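Long-range contact in alcohol dehydrogenase, zinc-containing (Thermotoga maritima, PDB 3IP1), which catalyses the NAD(+)-dependent oxidation of scyllo-inosose to 3-dehydro-scyllo-inosose, a step that probably belongs to myo-inositol breakdown: residues 127-132 with 342-347. Numbering follows the deposited sequence.
Sequences AEEMLW and QGHSGH
Two neighbouring backbone amides, those of E129 and M130, converge on one ring nitrogen of H344. NE2 accepts from E129 N at 2.9 Å and from M130 N at 3.3 Å. The two donors stand on opposite sides of the imidazole plane, tilted from it by roughly the same amount, so neither lies in it. A chi1 of 52°, with CG of H344 between its own backbone N and carbonyl carbon, brings the ring up against the 127-132 segment.

A second set of hydrogen bonds gathers on the carboxylate of E128. OE1 takes S345 OG at 2.8 Å on its anti side and W132 NE1 at 2.9 Å on its syn side, the two arriving from opposite faces of the carboxylate plane; the indole bond is nearly straight (172°) and lies in the ring plane. OE2 accepts from W173 NE1 and from a water that in turn accepts from G346 N, so both oxygens are occupied.

Van der Waals contact fills in around these bonds. M130, a selenomethionine, lays CG over a face of the H344 ring, 3.9 Å from its centroid, a CH-pi contact, while its CB touches S345 OG. The E129 and H344 side chains cross at about a right angle, bringing E129 OE1 to 3.3 Å from H344 CE1. An alanine in place of H344 would probably leave the two amides without their shared acceptor and open a gap against CG of M130.

The loop after strand 337-340 of the Rossmann-type domain is thereby tied to the GroES-like domain beside the first metal site, since H344 touches E195 and E129 touches H97, both metal ligands. Two N-H groups donating to NE2 are consistent with its being the unprotonated nitrogen, and the ring probably carries its hydrogen on ND1.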
loop_
_atom_site.group_PDB
_atom_site.type_symbol
_atom_site.label_atom_id
_atom_site.label_comp_id
_atom_site.label_asym_id
_atom_site.label_seq_id
_atom_site.Cartn_x
_atom_site.Cartn_y
_atom_site.Cartn_z
ATOM N N ALA A 127 14.512 -21.409 -14.501
ATOM C CA ALA A 127 13.975 -20.363 -15.357
ATOM C C ALA A 127 12.463 -20.213 -15.266
ATOM O O ALA A 127 11.746 -21.130 -14.846
ATOM C CB ALA A 127 14.435 -20.544 -16.801
ATOM N N GLU A 128 11.994 -19.027 -15.622
ATOM C CA GLU A 128 10.578 -18.729 -15.629
ATOM C C GLU A 128 9.921 -19.406 -16.840
ATOM O O GLU A 128 10.566 -19.628 -17.869
ATOM C CB GLU A 128 10.348 -17.207 -15.655
ATOM C CG GLU A 128 11.119 -16.464 -14.568
ATOM C CD GLU A 128 10.986 -14.955 -14.646
ATOM O OE1 GLU A 128 10.043 -14.440 -15.268
ATOM O OE2 GLU A 128 11.837 -14.266 -14.074
ATOM N N GLU A 129 8.645 -19.720 -16.700
ATOM C CA GLU A 129 7.843 -20.305 -17.770
ATOM C C GLU A 129 7.074 -19.236 -18.597
ATOM O O GLU A 129 6.790 -19.457 -19.790
ATOM C CB GLU A 129 6.913 -21.371 -17.154
ATOM C CG GLU A 129 5.866 -21.989 -18.066
ATOM C CD GLU A 129 4.606 -21.129 -18.222
ATOM O OE1 GLU A 129 4.379 -20.194 -17.439
ATOM O OE2 GLU A 129 3.830 -21.402 -19.147
HETATM N N MSE A 130 6.751 -18.099 -17.975
HETATM C CA MSE A 130 6.057 -17.007 -18.660
HETATM C C MSE A 130 7.091 -16.199 -19.421
HETATM O O MSE A 130 7.877 -15.487 -18.818
HETATM C CB MSE A 130 5.332 -16.083 -17.672
HETATM C CG MSE A 130 4.340 -16.752 -16.696
HETATM SE SE MSE A 130 2.689 -17.380 -17.560
HETATM C CE MSE A 130 1.724 -15.668 -17.543
ATOM N N LEU A 131 7.107 -16.317 -20.740
ATOM C CA LEU A 131 8.103 -15.627 -21.537
ATOM C C LEU A 131 7.562 -14.253 -21.967
ATOM O O LEU A 131 7.085 -14.075 -23.089
ATOM C CB LEU A 131 8.584 -16.508 -22.705
ATOM C CG LEU A 131 8.791 -18.001 -22.357
ATOM C CD1 LEU A 131 9.060 -18.835 -23.602
ATOM C CD2 LEU A 131 9.874 -18.253 -21.256
ATOM N N TRP A 132 7.608 -13.305 -21.025
ATOM C CA TRP A 132 7.155 -11.917 -21.225
ATOM C C TRP A 132 8.065 -11.148 -22.196
ATOM O O TRP A 132 9.268 -11.419 -22.288
ATOM C CB TRP A 132 7.081 -11.180 -19.878
ATOM C CG TRP A 132 8.236 -11.498 -18.951
ATOM C CD1 TRP A 132 8.274 -12.479 -18.012
ATOM C CD2 TRP A 132 9.511 -10.835 -18.892
ATOM N NE1 TRP A 132 9.494 -12.476 -17.362
ATOM C CE2 TRP A 132 10.269 -11.476 -17.883
ATOM C CE3 TRP A 132 10.083 -9.754 -19.581
ATOM C CZ2 TRP A 132 11.569 -11.089 -17.560
ATOM C CZ3 TRP A 132 11.382 -9.354 -19.238
ATOM C CH2 TRP A 132 12.100 -10.023 -18.241
ATOM N N GLN A 342 -2.345 -15.038 -11.174
ATOM C CA GLN A 342 -1.804 -15.987 -12.159
ATOM C C GLN A 342 -0.309 -15.720 -12.368
ATOM O O GLN A 342 0.153 -14.570 -12.201
ATOM C CB GLN A 342 -2.550 -15.908 -13.500
ATOM C CG GLN A 342 -2.041 -14.811 -14.452
ATOM C CD GLN A 342 -2.736 -14.810 -15.815
ATOM O OE1 GLN A 342 -3.627 -15.613 -16.066
ATOM N NE2 GLN A 342 -2.325 -13.890 -16.697
ATOM N N GLY A 343 0.441 -16.770 -12.706
ATOM C CA GLY A 343 1.846 -16.600 -13.091
ATOM C C GLY A 343 2.822 -16.548 -11.928
ATOM O O GLY A 343 2.459 -16.797 -10.757
ATOM N N HIS A 344 4.074 -16.218 -12.243
ATOM C CA HIS A 344 5.154 -16.346 -11.272
ATOM C C HIS A 344 6.286 -15.359 -11.593
ATOM O O HIS A 344 7.299 -15.340 -10.909
ATOM C CB HIS A 344 5.681 -17.777 -11.338
ATOM C CG HIS A 344 6.028 -18.205 -12.729
ATOM N ND1 HIS A 344 5.274 -19.114 -13.441
ATOM C CD2 HIS A 344 7.025 -17.810 -13.559
ATOM C CE1 HIS A 344 5.802 -19.271 -14.644
ATOM N NE2 HIS A 344 6.870 -18.498 -14.739
ATOM N N SER A 345 6.108 -14.569 -12.645
ATOM C CA SER A 345 7.150 -13.630 -13.113
ATOM C C SER A 345 7.067 -12.290 -12.389
ATOM O O SER A 345 6.075 -12.010 -11.719
ATOM C CB SER A 345 7.033 -13.421 -14.643
ATOM O OG SER A 345 7.217 -14.664 -15.322
ATOM N N GLY A 346 8.126 -11.491 -12.509
ATOM C CA GLY A 346 8.166 -10.133 -11.988
ATOM C C GLY A 346 8.305 -10.042 -10.485
ATOM O O GLY A 346 8.337 -11.074 -9.794
ATOM N N HIS A 347 8.401 -8.799 -9.989
ATOM C CA HIS A 347 8.318 -8.480 -8.536
ATOM C C HIS A 347 9.444 -9.055 -7.688
ATOM O O HIS A 347 9.448 -8.883 -6.484
ATOM C CB HIS A 347 6.941 -8.906 -7.964
ATOM C CG HIS A 347 5.787 -8.427 -8.792
ATOM N ND1 HIS A 347 5.361 -7.115 -8.783
ATOM C CD2 HIS A 347 5.025 -9.067 -9.712
ATOM C CE1 HIS A 347 4.362 -6.973 -9.637
ATOM N NE2 HIS A 347 4.136 -8.142 -10.213
HETATM O O HOH W 1 10.727 -11.613 -13.581
#